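Local atomic coordinates of beta-galactoside alpha-2,6-sialyltransferase (PDB entry 2Z4T), a protein that probably transfers sialic acid from a CMP-linked donor to the 6-hydroxyl of galactose in acceptor sugars such as lactose. Residues Lys32-Ile35 with Tyr39-Leu42; Ala203-Asn208 with Ile227-Asp232; Lys376-Val381 with Gly409-Leu414. All blocks are in the same frame, centred on the assembly; numbering follows the deposited sequence.

Contact 1 of 3, residues Lys32-Ile35 with Tyr39-Leu42; sequences KTII and YVNL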
loop_
_atom_site.group_PDB
_atom_site.type_symbol
_atom_site.label_atom_id
_atom_site.label_comp_id
_atom_site.label_asym_id
_atom_site.label_seq_id
_atom_site.Cartn_x
_atom_site.Cartn_y
_atom_site.Cartn_z
ATOM N N LYS A 32 13.570 26.413 1.293
ATOM C CA LYS A 32 12.623 25.730 0.414
ATOM C C LYS A 32 13.288 24.639 -0.407
ATOM O O LYS A 32 14.491 24.706 -0.677
ATOM C CB LYS A 32 11.999 26.718 -0.559
ATOM C CG LYS A 32 10.617 27.174 -0.203
ATOM C CD LYS A 32 9.891 27.699 -1.441
ATOM C CE LYS A 32 9.311 26.562 -2.275
ATOM N NZ LYS A 32 8.379 27.042 -3.321
ATOM N N THR A 33 12.488 23.664 -0.822
ATOM C CA THR A 33 12.862 22.632 -1.770
ATOM C C THR A 33 11.696 22.545 -2.742
ATOM O O THR A 33 10.577 22.726 -2.296
ATOM C CB THR A 33 12.832 21.247 -1.004
ATOM O OG1 THR A 33 13.661 21.287 0.164
ATOM C CG2 THR A 33 13.275 20.072 -1.880
ATOM N N ILE A 34 11.786 22.269 -4.036
ATOM C CA ILE A 34 12.275 22.899 -5.274
ATOM C C ILE A 34 12.992 21.939 -6.185
ATOM O O ILE A 34 14.034 21.382 -5.851
ATOM C CB ILE A 34 12.463 24.454 -5.449
ATOM C CG1 ILE A 34 13.926 24.862 -5.666
ATOM C CG2 ILE A 34 11.636 25.249 -4.447
ATOM C CD1 ILE A 34 14.088 26.250 -6.231
ATOM N N ILE A 35 12.327 21.682 -7.304
ATOM C CA ILE A 35 12.852 20.816 -8.345
ATOM C C ILE A 35 13.349 21.628 -9.527
ATOM O O ILE A 35 12.972 22.789 -9.688
ATOM C CB ILE A 35 11.804 19.810 -8.833
ATOM C CG1 ILE A 35 10.627 20.534 -9.507
ATOM C CG2 ILE A 35 11.338 18.956 -7.684
ATOM C CD1 ILE A 35 9.703 19.630 -10.317
ATOM N N TYR A 39 9.625 27.371 -10.875
ATOM C CA TYR A 39 9.501 28.790 -10.647
ATOM C C TYR A 39 9.225 29.044 -9.164
ATOM O O TYR A 39 8.441 28.325 -8.519
ATOM C CB TYR A 39 8.370 29.357 -11.515
ATOM C CG TYR A 39 8.066 30.804 -11.206
ATOM C CD1 TYR A 39 6.921 31.156 -10.487
ATOM C CD2 TYR A 39 8.946 31.825 -11.601
ATOM C CE1 TYR A 39 6.644 32.486 -10.182
ATOM C CE2 TYR A 39 8.677 33.163 -11.296
ATOM C CZ TYR A 39 7.522 33.476 -10.582
ATOM O OH TYR A 39 7.242 34.781 -10.256
ATOM N N VAL A 40 9.890 30.061 -8.626
ATOM C CA VAL A 40 9.736 30.434 -7.231
ATOM C C VAL A 40 9.514 31.922 -7.167
ATOM O O VAL A 40 10.232 32.697 -7.812
ATOM C CB VAL A 40 11.012 30.165 -6.404
ATOM C CG1 VAL A 40 10.721 30.307 -4.927
ATOM C CG2 VAL A 40 11.584 28.787 -6.693
ATOM N N ASN A 41 8.525 32.316 -6.384
ATOM C CA ASN A 41 8.359 33.694 -6.009
ATOM C C ASN A 41 8.149 33.839 -4.503
ATOM O O ASN A 41 7.117 33.416 -3.970
ATOM C CB ASN A 41 7.209 34.323 -6.767
ATOM C CG ASN A 41 7.145 35.805 -6.539
ATOM O OD1 ASN A 41 6.405 36.280 -5.677
ATOM N ND2 ASN A 41 7.979 36.547 -7.260
ATOM N N LEU A 42 9.132 34.441 -3.834
ATOM C CA LEU A 42 9.157 34.506 -2.371
ATOM C C LEU A 42 9.254 35.914 -1.845
ATOM O O LEU A 42 10.104 36.691 -2.276
ATOM C CB LEU A 42 10.347 33.725 -1.814
ATOM C CG LEU A 42 10.286 32.213 -1.977
ATOM C CD1 LEU A 42 11.645 31.607 -1.630
ATOM C CD2 LEU A 42 9.132 31.571 -1.161
#

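Contact 2 of 3, residues Ala203-Asn208 with Ile227-Asp232; sequences AHSFDN and IDLYDD. With GAL (beta-D-galactopyranose), chain B.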
loop_
_atom_site.group_PDB
_atom_site.type_symbol
_atom_site.label_atom_id
_atom_site.label_comp_id
_atom_site.label_asym_id
_atom_site.label_seq_id
_atom_site.Cartn_x
_atom_site.Cartn_y
_atom_site.Cartn_z
ATOM N N ALA A 203 1.985 -10.513 -7.322
ATOM C CA ALA A 203 1.439 -11.497 -8.286
ATOM C C ALA A 203 1.103 -10.874 -9.628
ATOM O O ALA A 203 1.219 -11.542 -10.662
ATOM C CB ALA A 203 0.207 -12.203 -7.733
ATOM N N HIS A 204 0.695 -9.601 -9.593
ATOM C CA HIS A 204 0.275 -8.854 -10.786
ATOM C C HIS A 204 1.316 -7.833 -11.277
ATOM O O HIS A 204 0.964 -6.940 -12.055
ATOM C CB HIS A 204 -1.046 -8.122 -10.499
ATOM C CG HIS A 204 -2.202 -9.041 -10.284
ATOM N ND1 HIS A 204 -3.094 -9.358 -11.286
ATOM C CD2 HIS A 204 -2.588 -9.750 -9.196
ATOM C CE1 HIS A 204 -3.982 -10.219 -10.819
ATOM N NE2 HIS A 204 -3.691 -10.482 -9.560
ATOM N N SER A 205 2.572 -7.964 -10.819
ATOM C CA SER A 205 3.628 -6.984 -11.140
ATOM C C SER A 205 3.693 -6.739 -12.657
ATOM O O SER A 205 4.153 -5.670 -13.093
ATOM C CB SER A 205 4.964 -7.133 -10.375
ATOM O OG SER A 205 5.350 -8.477 -10.151
ATOM N N PHE A 206 3.410 -7.747 -13.483
ATOM C CA PHE A 206 4.263 -8.048 -14.587
ATOM C C PHE A 206 3.366 -7.116 -15.466
ATOM O O PHE A 206 3.847 -6.160 -16.073
ATOM C CB PHE A 206 4.169 -9.478 -15.137
ATOM C CG PHE A 206 4.709 -9.614 -16.568
ATOM C CD1 PHE A 206 5.981 -10.120 -16.804
ATOM C CD2 PHE A 206 3.942 -9.195 -17.670
ATOM C CE1 PHE A 206 6.491 -10.218 -18.110
ATOM C CE2 PHE A 206 4.431 -9.288 -18.985
ATOM C CZ PHE A 206 5.710 -9.797 -19.210
ATOM N N ASP A 207 2.041 -7.359 -15.443
ATOM C CA ASP A 207 1.035 -6.538 -16.147
ATOM C C ASP A 207 0.872 -5.109 -15.628
ATOM O O ASP A 207 0.393 -4.239 -16.357
ATOM C CB ASP A 207 -0.343 -7.187 -16.099
ATOM C CG ASP A 207 -0.512 -8.326 -17.106
ATOM O OD1 ASP A 207 0.225 -8.400 -18.102
ATOM O OD2 ASP A 207 -1.406 -9.166 -16.890
ATOM N N ASN A 208 1.242 -4.857 -14.375
ATOM C CA ASN A 208 1.244 -3.482 -13.883
ATOM C C ASN A 208 2.495 -2.696 -14.285
ATOM O O ASN A 208 2.418 -1.491 -14.532
ATOM C CB ASN A 208 1.068 -3.437 -12.368
ATOM C CG ASN A 208 -0.333 -3.821 -11.937
ATOM O OD1 ASN A 208 -1.300 -3.695 -12.705
ATOM N ND2 ASN A 208 -0.459 -4.293 -10.691
ATOM N N ILE A 227 11.856 -0.482 -7.189
ATOM C CA ILE A 227 10.574 -1.146 -7.371
ATOM C C ILE A 227 10.230 -1.887 -6.088
ATOM O O ILE A 227 10.999 -2.728 -5.612
ATOM C CB ILE A 227 10.567 -2.119 -8.580
ATOM C CG1 ILE A 227 11.114 -1.414 -9.835
ATOM C CG2 ILE A 227 9.170 -2.676 -8.796
ATOM C CD1 ILE A 227 11.156 -2.270 -11.071
ATOM N N ASP A 228 9.079 -1.537 -5.517
ATOM C CA ASP A 228 8.529 -2.222 -4.345
ATOM C C ASP A 228 7.487 -3.231 -4.777
ATOM O O ASP A 228 6.595 -2.913 -5.571
ATOM C CB ASP A 228 7.862 -1.223 -3.407
ATOM C CG ASP A 228 8.845 -0.518 -2.500
ATOM O OD1 ASP A 228 9.911 -1.107 -2.195
ATOM O OD2 ASP A 228 8.528 0.635 -2.074
ATOM N N LEU A 229 7.584 -4.435 -4.239
ATOM C CA LEU A 229 6.584 -5.460 -4.492
ATOM C C LEU A 229 5.908 -5.899 -3.181
ATOM O O LEU A 229 6.578 -6.369 -2.243
ATOM C CB LEU A 229 7.218 -6.629 -5.251
ATOM C CG LEU A 229 7.842 -6.006 -6.511
ATOM C CD1 LEU A 229 9.292 -6.424 -6.751
ATOM C CD2 LEU A 229 6.950 -6.096 -7.763
ATOM N N TYR A 230 4.594 -5.704 -3.115
ATOM C CA TYR A 230 3.814 -6.049 -1.943
ATOM C C TYR A 230 2.860 -7.133 -2.376
ATOM O O TYR A 230 2.189 -6.974 -3.403
ATOM C CB TYR A 230 3.028 -4.834 -1.418
ATOM C CG TYR A 230 3.873 -3.761 -0.773
ATOM C CD1 TYR A 230 4.167 -2.572 -1.446
ATOM C CD2 TYR A 230 4.390 -3.934 0.511
ATOM C CE1 TYR A 230 4.979 -1.567 -0.860
ATOM C CE2 TYR A 230 5.187 -2.935 1.126
ATOM C CZ TYR A 230 5.474 -1.764 0.425
ATOM O OH TYR A 230 6.245 -0.797 1.032
ATOM N N ASP A 231 2.813 -8.228 -1.610
ATOM C CA ASP A 231 1.960 -9.388 -1.909
ATOM C C ASP A 231 0.475 -9.051 -1.939
ATOM O O ASP A 231 -0.031 -8.374 -1.053
ATOM C CB ASP A 231 2.148 -10.497 -0.869
ATOM C CG ASP A 231 3.496 -11.174 -0.962
ATOM O OD1 ASP A 231 4.075 -11.152 -2.066
ATOM O OD2 ASP A 231 3.974 -11.713 0.070
ATOM N N ASP A 232 -0.210 -9.567 -2.955
ATOM C CA ASP A 232 -1.659 -9.565 -3.011
ATOM C C ASP A 232 -2.197 -10.127 -1.701
ATOM O O ASP A 232 -3.126 -9.570 -1.115
ATOM C CB ASP A 232 -2.104 -10.422 -4.193
ATOM C CG ASP A 232 -3.583 -10.319 -4.462
ATOM O OD1 ASP A 232 -4.396 -10.807 -3.629
ATOM O OD2 ASP A 232 -3.918 -9.758 -5.531
HETATM C C1 GAL B . -8.926 -10.985 -8.295
HETATM C C2 GAL B . -7.738 -11.545 -9.072
HETATM C C3 GAL B . -6.907 -12.435 -8.151
HETATM C C4 GAL B . -6.564 -11.696 -6.850
HETATM C C5 GAL B . -7.806 -11.079 -6.203
HETATM C C6 GAL B . -7.473 -10.159 -5.024
HETATM O O2 GAL B . -8.205 -12.248 -10.213
HETATM O O3 GAL B . -5.717 -12.846 -8.808
HETATM O O4 GAL B . -5.609 -10.699 -7.143
HETATM O O5 GAL B . -8.474 -10.288 -7.154
HETATM O O6 GAL B . -6.941 -10.860 -3.919
#

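Contact 3 of 3, residues Lys376-Val381 with Gly409-Leu414; sequences KQQINV and GIINTL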
loop_
_atom_site.group_PDB
_atom_site.type_symbol
_atom_site.label_atom_id
_atom_site.label_comp_id
_atom_site.label_asym_id
_atom_site.label_seq_id
_atom_site.Cartn_x
_atom_site.Cartn_y
_atom_site.Cartn_z
ATOM N N LYS A 376 -24.649 -18.010 2.844
ATOM C CA LYS A 376 -25.365 -18.953 3.685
ATOM C C LYS A 376 -24.390 -19.765 4.556
ATOM O O LYS A 376 -24.654 -20.000 5.736
ATOM C CB LYS A 376 -26.338 -19.805 2.862
ATOM C CG LYS A 376 -26.790 -21.124 3.520
ATOM C CD LYS A 376 -27.909 -21.800 2.703
ATOM C CE LYS A 376 -27.776 -23.332 2.619
ATOM N NZ LYS A 376 -28.077 -23.954 3.928
ATOM N N GLN A 377 -23.247 -20.129 3.991
ATOM C CA GLN A 377 -22.207 -20.826 4.752
ATOM C C GLN A 377 -21.563 -19.995 5.885
ATOM O O GLN A 377 -21.314 -20.514 6.988
ATOM C CB GLN A 377 -21.134 -21.380 3.820
ATOM C CG GLN A 377 -21.613 -22.571 2.969
ATOM C CD GLN A 377 -22.339 -23.669 3.775
ATOM O OE1 GLN A 377 -21.785 -24.231 4.721
ATOM N NE2 GLN A 377 -23.596 -23.956 3.401
ATOM N N GLN A 378 -21.288 -18.722 5.615
ATOM C CA GLN A 378 -20.680 -17.875 6.620
ATOM C C GLN A 378 -21.652 -17.587 7.775
ATOM O O GLN A 378 -21.242 -17.508 8.939
ATOM C CB GLN A 378 -20.108 -16.610 5.985
ATOM C CG GLN A 378 -18.877 -16.903 5.107
ATOM C CD GLN A 378 -18.340 -15.677 4.376
ATOM O OE1 GLN A 378 -17.628 -14.849 4.959
ATOM N NE2 GLN A 378 -18.666 -15.562 3.085
ATOM N N ILE A 379 -22.935 -17.449 7.442
ATOM C CA ILE A 379 -23.990 -17.370 8.435
ATOM C C ILE A 379 -23.933 -18.626 9.314
ATOM O O ILE A 379 -24.011 -18.554 10.548
ATOM C CB ILE A 379 -25.364 -17.211 7.772
ATOM C CG1 ILE A 379 -25.522 -15.766 7.257
ATOM C CG2 ILE A 379 -26.499 -17.579 8.758
ATOM C CD1 ILE A 379 -26.771 -15.508 6.393
ATOM N N ASN A 380 -23.739 -19.776 8.684
ATOM C CA ASN A 380 -23.631 -20.987 9.445
ATOM C C ASN A 380 -22.377 -21.015 10.332
ATOM O O ASN A 380 -22.417 -21.559 11.452
ATOM C CB ASN A 380 -23.712 -22.221 8.550
ATOM C CG ASN A 380 -23.892 -23.488 9.352
ATOM O OD1 ASN A 380 -24.847 -23.613 10.102
ATOM N ND2 ASN A 380 -22.966 -24.418 9.222
ATOM N N VAL A 381 -21.282 -20.432 9.853
ATOM C CA VAL A 381 -20.063 -20.372 10.658
ATOM C C VAL A 381 -20.254 -19.445 11.860
ATOM O O VAL A 381 -19.902 -19.821 12.983
ATOM C CB VAL A 381 -18.821 -19.996 9.846
ATOM C CG1 VAL A 381 -17.598 -19.859 10.754
ATOM C CG2 VAL A 381 -18.581 -21.040 8.781
ATOM N N GLY A 409 -19.255 -7.572 -1.385
ATOM C CA GLY A 409 -20.416 -7.115 -2.115
ATOM C C GLY A 409 -21.682 -7.659 -1.497
ATOM O O GLY A 409 -21.932 -7.463 -0.305
ATOM N N ILE A 410 -22.460 -8.371 -2.305
ATOM C CA ILE A 410 -23.765 -8.846 -1.885
ATOM C C ILE A 410 -23.665 -9.902 -0.789
ATOM O O ILE A 410 -24.639 -10.147 -0.091
ATOM C CB ILE A 410 -24.625 -9.300 -3.108
ATOM C CG1 ILE A 410 -26.005 -8.613 -3.083
ATOM C CG2 ILE A 410 -24.687 -10.836 -3.268
ATOM C CD1 ILE A 410 -27.093 -9.178 -2.042
ATOM N N ILE A 411 -22.485 -10.506 -0.621
ATOM C CA ILE A 411 -22.255 -11.478 0.466
ATOM C C ILE A 411 -22.347 -10.792 1.816
ATOM O O ILE A 411 -22.986 -11.300 2.752
ATOM C CB ILE A 411 -20.872 -12.156 0.367
ATOM C CG1 ILE A 411 -20.774 -12.970 -0.916
ATOM C CG2 ILE A 411 -20.618 -13.039 1.587
ATOM C CD1 ILE A 411 -19.419 -13.559 -1.137
ATOM N N ASN A 412 -21.708 -9.634 1.906
ATOM C CA ASN A 412 -21.726 -8.838 3.116
ATOM C C ASN A 412 -23.120 -8.360 3.478
ATOM O O ASN A 412 -23.498 -8.432 4.648
ATOM C CB ASN A 412 -20.729 -7.679 3.032
ATOM C CG ASN A 412 -19.291 -8.165 2.914
ATOM O OD1 ASN A 412 -19.003 -9.325 3.191
ATOM N ND2 ASN A 412 -18.384 -7.282 2.518
ATOM N N THR A 413 -23.906 -7.910 2.499
ATOM C CA THR A 413 -25.239 -7.438 2.866
ATOM C C THR A 413 -26.146 -8.590 3.345
ATOM O O THR A 413 -26.860 -8.440 4.330
ATOM C CB THR A 413 -25.909 -6.477 1.799
ATOM O OG1 THR A 413 -26.716 -7.226 0.890
ATOM C CG2 THR A 413 -24.864 -5.665 1.017
ATOM N N LEU A 414 -26.059 -9.750 2.688
ATOM C CA LEU A 414 -26.806 -10.940 3.106
ATOM C C LEU A 414 -26.478 -11.374 4.536
ATOM O O LEU A 414 -27.389 -11.661 5.317
ATOM C CB LEU A 414 -26.577 -12.105 2.145
ATOM C CG LEU A 414 -27.268 -11.975 0.784
ATOM C CD1 LEU A 414 -26.665 -12.930 -0.213
ATOM C CD2 LEU A 414 -28.793 -12.200 0.902
#

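Contact 1 of 3, residues Lys32-Ile35 with Tyr39-Leu42
Val-40 sets CG1 anti to its backbone N (chi1 -169°), which leaves CG2 anti to the carbonyl carbon and aimed at Ile-34. On Ile-34 it is CG2 that lies anti to the carbonyl carbon, beside the backbone N, while the other branch carries CD1 out toward Val-40. Ile-34 CD1 meets Val-40 CG2 at 3.6 Å, and the two side chains cross at about a right angle. Ile-34 CG2 comes within 4.2 Å of the same methyl, Val-40 CG2. The modelled torsions of Ile-34 are unusual, so its exact pose is doubtful. In one of its two modelled conformers, Lys-32 packs CD against Leu-42 CD2 at 4.0 Å. There Lys-32 NZ passes Val-40 CG1 at 4.3 Å and forms a weak, long ion pair with Glu-38 in the turn. With a second conformer present, these lysine contacts are doubtful.

The two strands run nearly antiparallel, with 156° between their directions, but their axes stay 8.6 Å apart. No hydrogen bond joins them. Residues 32-35 pair with strand 103-122, and residues 39-42 pair with strand 77-80. Chain neighbours therefore belong to different sheets, linked by a short beta-arch. This fits the immunoglobulin-like beta-sandwich of the N-terminal domain. Ile-34 is also packed by Leu-110, Val-112 and Ala-81, so it sits in the layer between the sheets.

The chemistry is apolar at Ile-34 and Val-40. At Lys-32, in that one conformer, a methylene touches Leu-42 and the amine lies near Val-40. The two strands are thus held across the sandwich by side-chain packing, and their backbone bonds go to other strands.

Contact 2 of 3, residues Ala203-Asn208 with Ile227-Asp232
His-204 and Asp-232 converge on one galactose, their ring and carboxylate planes turned 35° apart. They do not bond each other: His-204 CD2 and Asp-232 OD2 stay 3.9 Å apart. The sugar joins them. His-204 NE2 gives a hydrogen bond to GAL O4 at 3.1 Å, reached obliquely from the ring. GAL O3 lies at the ring edge, in plane, and is bonded to the same NE2 at 3.2 Å. Asp-232 spans two hydroxyls: GAL O4 donates to Asp-232 OD2 at 2.5 Å, and GAL O6 to Asp-232 OD1 at 2.6 Å. O6 is the position that alpha-2,6 sialylation modifies. A chi1 of -171° at Asp-232 places the carboxylate beside the carbonyl carbon and out toward the sugar.

Second-shell bonds position both groups. His-204 ND1 is bonded to His-175 NE2, and Asp-232 OD2 also accepts from Asn-201 ND2. His-123 adds a further bond to the galactose.

Behind the pocket, Ser-205 CB presses on Leu-229 CD2 at 3.4 Å. The hydroxyl of Ser-205 is bonded to Thr-202 O and Trp-282 NE1.

His-204 is the N-cap residue of helix 205-216, while Asp-232 follows the end of strand 222-230. The contact joins elements of the beta-alpha-beta unit of strand 194-201, helix 205-216 and strand 222-230. Strand 222-230 is flanked in the sheet by strands 194-201 and 288-292, and Tyr-230 packs on helix 126-141.

Contact 3 of 3, residues Lys376-Val381 with Gly409-Leu414
Gln-378 and Ile-411 make the tight part of this helix-helix contact. Gln-378 NE2 lies 3.5 Å from Ile-411 CG2, and the two side chains cross at about a right angle. The extended glutamine chain (chi2 176°) carries the amide across to the isoleucine. Both amide atoms are bonded beside the contact: NE2 to Tyr-374 O, one turn back in its own helix, and OE1 to Thr-362 N. These bonds fix the rotation of the amide. Both residues are buried. Ile-411 also touches Arg-371 and Tyr-374 of the same partner helix.

The other side is looser. Ile-379 CD1 comes only to 4.0 Å from Leu-414 O, a backbone atom. In the side chain of Leu-414, CB stays 5.4 Å from Ile-379 CD1, and the leucine packs instead on Ala-375. Ile-379 and Leu-414 are partly exposed. Ile-379 is also met by Asn-418 and Tyr-419, just past helix 410-417. Farther out, Lys-376 is exposed and forms a salt bridge with Glu-507.

Helices 371-386 and 410-417 follow strands 356-360 and 399-403 of the six-stranded parallel sheet, which has the Rossmann-like strand order of a GT-B domain. Between nearest atoms, the side chain of Gln-378 is about 7 Å from the bound CMP and about 3 Å from Gly-361 of its binding site.

No polar bond crosses between the segments. The helices touch where an amide nitrogen meets a methyl and where a methyl meets a backbone carbonyl oxygen. The amide spends its polarity on the backbone, with OE1 tying helix 371-386 to the loop next to the CMP-binding glycine.

In the fold
The contacts follow one another along the chain, each closing before the next opens. Contact 1 lies in the N-terminal beta-sandwich, about 35 Å centre to centre from contact 2 and about 55 Å from contact 3. Contacts 1 and 2 still reach one mixed sheet, because the long strand 103-122 pairs with both 26-35 and 194-201. Contact 3 joins two helices that follow strands of the separate six-stranded parallel sheet. Contacts 2 and 3, about 30 Å apart between centres, fall in the two halves of the GT-B fold: contact 2 holds the acceptor galactose and contact 3 borders the CMP site. Contact 1 is away from these sites.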